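PDB 3TY1: hypothetical aldose 1-epimerase from Klebsiella pneumoniae subsp. pneumoniae MGH 78578, which is of unknown function but has the beta-supersandwich fold of the galactose mutarotase clan and may bind carbohydrate. Local coordinates for residues F214-P228 with T273-A286. Residues are numbered along the deposited sequence; the frame is centred on the assembly and turned at random. Where two conformers were deposited one is given.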
# COMPACT_ATOMS: atom_id res chain seq x y z
N PHE A 214 -14.21 -25.06 1.09
CA PHE A 214 -15.60 -25.50 0.87
C PHE A 214 -16.37 -25.33 2.16
O PHE A 214 -15.92 -25.78 3.21
CB PHE A 214 -15.64 -26.99 0.43
CG PHE A 214 -14.76 -27.30 -0.74
CD1 PHE A 214 -15.21 -27.11 -2.05
CD2 PHE A 214 -13.45 -27.71 -0.55
CE1 PHE A 214 -14.37 -27.38 -3.15
CE2 PHE A 214 -12.62 -27.95 -1.62
CZ PHE A 214 -13.09 -27.80 -2.95
N GLY A 215 -17.50 -24.63 2.09
CA GLY A 215 -18.37 -24.43 3.26
C GLY A 215 -19.72 -25.03 2.93
O GLY A 215 -19.82 -26.00 2.12
N THR A 216 -20.76 -24.48 3.54
CA THR A 216 -22.12 -24.94 3.26
C THR A 216 -22.45 -24.68 1.77
O THR A 216 -21.92 -23.75 1.19
CB THR A 216 -23.17 -24.25 4.17
OG1 THR A 216 -23.14 -22.84 3.95
CG2 THR A 216 -22.89 -24.52 5.64
N PRO A 217 -23.34 -25.48 1.16
CA PRO A 217 -24.14 -26.61 1.66
C PRO A 217 -23.46 -27.96 1.66
O PRO A 217 -24.11 -28.95 2.00
CB PRO A 217 -25.30 -26.67 0.67
CG PRO A 217 -24.69 -26.18 -0.63
CD PRO A 217 -23.61 -25.22 -0.28
N ILE A 218 -22.20 -28.04 1.23
CA ILE A 218 -21.47 -29.32 1.25
C ILE A 218 -21.05 -29.67 2.66
O ILE A 218 -21.32 -30.76 3.15
CB ILE A 218 -20.25 -29.31 0.33
CG1 ILE A 218 -20.69 -29.02 -1.12
CG2 ILE A 218 -19.56 -30.65 0.40
CD1 ILE A 218 -19.53 -28.85 -2.11
N LEU A 219 -20.40 -28.72 3.33
CA LEU A 219 -19.92 -28.90 4.69
C LEU A 219 -21.11 -28.76 5.62
O LEU A 219 -21.94 -27.88 5.45
CB LEU A 219 -18.83 -27.89 5.06
CG LEU A 219 -18.12 -28.11 6.38
CD1 LEU A 219 -17.34 -29.41 6.39
CD2 LEU A 219 -17.17 -26.91 6.64
N GLU A 220 -21.19 -29.69 6.56
CA GLU A 220 -22.23 -29.78 7.58
C GLU A 220 -21.79 -30.88 8.55
O GLU A 220 -20.82 -31.60 8.29
CB GLU A 220 -23.58 -30.15 6.97
CG GLU A 220 -23.59 -31.49 6.19
CD GLU A 220 -24.91 -31.80 5.53
OE1 GLU A 220 -25.79 -30.93 5.49
OE2 GLU A 220 -25.06 -32.95 5.03
N GLU A 221 -22.47 -30.95 9.68
CA GLU A 221 -22.31 -32.06 10.63
C GLU A 221 -22.53 -33.38 9.88
O GLU A 221 -23.54 -33.55 9.20
CB GLU A 221 -23.35 -31.95 11.75
CG GLU A 221 -23.13 -32.95 12.86
CD GLU A 221 -24.04 -32.69 14.04
OE1 GLU A 221 -24.00 -31.58 14.63
OE2 GLU A 221 -24.78 -33.60 14.41
N GLY A 222 -21.57 -34.29 10.00
CA GLY A 222 -21.69 -35.61 9.37
C GLY A 222 -21.17 -35.62 7.94
O GLY A 222 -21.19 -36.66 7.29
N ALA A 223 -20.69 -34.48 7.44
CA ALA A 223 -20.01 -34.47 6.13
C ALA A 223 -18.74 -35.25 6.32
O ALA A 223 -18.26 -35.41 7.46
CB ALA A 223 -19.66 -33.01 5.70
N ARG A 224 -18.17 -35.68 5.21
CA ARG A 224 -17.03 -36.57 5.23
C ARG A 224 -15.93 -36.07 4.30
O ARG A 224 -16.22 -35.45 3.27
CB ARG A 224 -17.45 -38.01 4.82
CG ARG A 224 -18.34 -38.67 5.86
CD ARG A 224 -18.68 -40.10 5.55
NE ARG A 224 -19.37 -40.21 4.27
CZ ARG A 224 -19.01 -40.97 3.23
NH1 ARG A 224 -17.94 -41.76 3.25
NH2 ARG A 224 -19.77 -40.95 2.14
N PHE A 225 -14.69 -36.32 4.70
CA PHE A 225 -13.52 -36.07 3.87
C PHE A 225 -13.07 -37.41 3.35
O PHE A 225 -12.85 -38.34 4.13
CB PHE A 225 -12.38 -35.39 4.63
CG PHE A 225 -11.14 -35.26 3.81
CD1 PHE A 225 -11.10 -34.41 2.72
CD2 PHE A 225 -10.02 -36.01 4.10
CE1 PHE A 225 -9.93 -34.30 1.95
CE2 PHE A 225 -8.85 -35.90 3.33
CZ PHE A 225 -8.82 -35.05 2.27
N LEU A 226 -12.94 -37.51 2.02
CA LEU A 226 -12.56 -38.76 1.37
C LEU A 226 -11.21 -38.58 0.68
O LEU A 226 -10.99 -37.62 -0.04
CB LEU A 226 -13.61 -39.15 0.31
CG LEU A 226 -15.10 -39.09 0.69
CD1 LEU A 226 -16.02 -39.36 -0.50
CD2 LEU A 226 -15.39 -39.98 1.89
N ALA A 227 -10.29 -39.51 0.87
CA ALA A 227 -9.01 -39.49 0.14
C ALA A 227 -8.29 -40.81 0.34
O ALA A 227 -8.48 -41.40 1.39
CB ALA A 227 -8.13 -38.35 0.68
N PRO A 228 -7.52 -41.26 -0.67
CA PRO A 228 -6.69 -42.46 -0.58
C PRO A 228 -5.36 -42.00 0.02
O PRO A 228 -4.70 -41.15 -0.56
CB PRO A 228 -6.53 -42.91 -2.02
CG PRO A 228 -6.70 -41.76 -2.83
CD PRO A 228 -7.36 -40.65 -2.00
N THR A 273 -4.32 -38.58 -8.10
CA THR A 273 -5.06 -38.89 -6.90
C THR A 273 -6.33 -38.04 -6.86
O THR A 273 -6.52 -37.17 -7.71
CB THR A 273 -4.20 -38.70 -5.64
OG1 THR A 273 -4.85 -39.34 -4.54
CG2 THR A 273 -3.97 -37.23 -5.36
N LEU A 274 -7.20 -38.32 -5.89
CA LEU A 274 -8.53 -37.70 -5.82
C LEU A 274 -8.88 -37.53 -4.37
O LEU A 274 -8.75 -38.48 -3.59
CB LEU A 274 -9.55 -38.60 -6.54
CG LEU A 274 -10.96 -38.16 -6.87
CD1 LEU A 274 -10.94 -36.94 -7.77
CD2 LEU A 274 -11.75 -39.30 -7.53
N ALA A 275 -9.30 -36.33 -4.00
CA ALA A 275 -9.78 -36.02 -2.66
C ALA A 275 -11.11 -35.30 -2.76
O ALA A 275 -11.38 -34.58 -3.76
CB ALA A 275 -8.75 -35.15 -1.94
N ALA A 276 -11.94 -35.45 -1.74
CA ALA A 276 -13.29 -34.88 -1.81
C ALA A 276 -13.91 -34.61 -0.43
O ALA A 276 -13.53 -35.24 0.57
CB ALA A 276 -14.19 -35.84 -2.62
N VAL A 277 -14.83 -33.65 -0.40
CA VAL A 277 -15.68 -33.41 0.72
C VAL A 277 -17.10 -33.66 0.23
O VAL A 277 -17.50 -33.22 -0.85
CB VAL A 277 -15.52 -32.02 1.36
CG1 VAL A 277 -15.66 -30.89 0.32
CG2 VAL A 277 -16.56 -31.85 2.48
N VAL A 278 -17.85 -34.43 1.00
CA VAL A 278 -19.20 -34.80 0.64
C VAL A 278 -20.10 -34.56 1.84
O VAL A 278 -19.66 -34.63 2.99
CB VAL A 278 -19.27 -36.24 0.13
CG1 VAL A 278 -18.29 -36.46 -1.04
CG2 VAL A 278 -18.98 -37.25 1.27
N ASN A 279 -21.36 -34.23 1.58
CA ASN A 279 -22.30 -33.98 2.65
C ASN A 279 -22.70 -35.30 3.35
O ASN A 279 -22.27 -36.37 2.94
CB ASN A 279 -23.46 -33.14 2.14
CG ASN A 279 -24.42 -33.88 1.23
OD1 ASN A 279 -24.19 -35.03 0.81
ND2 ASN A 279 -25.54 -33.22 0.94
N LYS A 280 -23.49 -35.21 4.40
CA LYS A 280 -23.86 -36.39 5.20
C LYS A 280 -24.69 -37.41 4.42
O LYS A 280 -24.46 -38.63 4.54
CB LYS A 280 -24.59 -35.94 6.47
CG LYS A 280 -24.86 -37.05 7.51
CD LYS A 280 -25.79 -36.53 8.59
CE LYS A 280 -26.33 -37.68 9.45
NZ LYS A 280 -25.22 -38.35 10.19
N ALA A 281 -25.66 -36.94 3.63
CA ALA A 281 -26.50 -37.82 2.83
C ALA A 281 -25.71 -38.46 1.66
O ALA A 281 -26.15 -39.46 1.11
CB ALA A 281 -27.72 -37.05 2.29
N GLY A 282 -24.57 -37.89 1.30
CA GLY A 282 -23.77 -38.39 0.18
C GLY A 282 -24.37 -38.05 -1.18
O GLY A 282 -24.21 -38.82 -2.12
N ASP A 283 -25.06 -36.90 -1.29
CA ASP A 283 -25.64 -36.45 -2.58
C ASP A 283 -25.12 -35.09 -3.09
O ASP A 283 -25.53 -34.65 -4.15
CB ASP A 283 -27.16 -36.51 -2.56
CG ASP A 283 -27.81 -35.59 -1.54
OD1 ASP A 283 -27.15 -34.74 -0.89
OD2 ASP A 283 -29.03 -35.73 -1.40
N LYS A 284 -24.26 -34.43 -2.30
CA LYS A 284 -23.57 -33.23 -2.72
C LYS A 284 -22.11 -33.37 -2.33
O LYS A 284 -21.80 -33.95 -1.32
CB LYS A 284 -24.11 -31.98 -2.02
CG LYS A 284 -25.46 -31.56 -2.50
CD LYS A 284 -25.86 -30.26 -1.82
CE LYS A 284 -27.19 -29.72 -2.34
NZ LYS A 284 -28.35 -30.61 -2.05
N GLY A 285 -21.24 -32.78 -3.13
CA GLY A 285 -19.83 -32.74 -2.77
C GLY A 285 -18.97 -32.02 -3.75
O GLY A 285 -19.45 -31.43 -4.70
N ALA A 286 -17.66 -32.07 -3.50
CA ALA A 286 -16.68 -31.49 -4.42
C ALA A 286 -15.48 -32.34 -4.36
O ALA A 286 -15.06 -32.74 -3.26
CB ALA A 286 -16.32 -30.04 -4.05
O HOH W 1 -26.10 -30.73 2.13
O HOH W 2 -26.88 -34.29 3.85
O HOH W 3 -21.92 -39.00 3.14
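Glu220 reaches the turn after strand 273-278 and takes the backbone N-H of Lys280 on OE2, 2.8 Å from N. Glu220 CG lies between its backbone N and carbonyl carbon (chi1 58°), and the extended chain beyond carries OE2 to the turn. OE2 uses the lone pair away from OE1, and the bond is fairly straight (161°). Water 2 donates to the same OE2 and accepts from Ala281 N. The turn closes a beta hairpin of strands 273-278 and 285-291, and Asn279 ties it together from within. Its OD1 accepts from Asp283 N in the carbonyl plane and from Lys284 N well above it. Its ND2 donates to Asp283 OD1 (2.9 Å) and to water 1, which donates to Pro217 O. Beyond the turn, strands 224-226 and 273-278 pair antiparallel. Arg224 and Val278 exchange two backbone bonds, as do Leu226 and Ala276. Leu274 O is buried without a polar partner. Water 3 accepts from Arg224 NE and donates to Asn279 O; NH1 forms a salt bridge with Glu362. Backbone bonds thus hold strand 224-229 as an outer strand of the large supersandwich sheet, while the Glu220 carboxylate, the Asn279 amide and ordered waters satisfy polar groups of the turn.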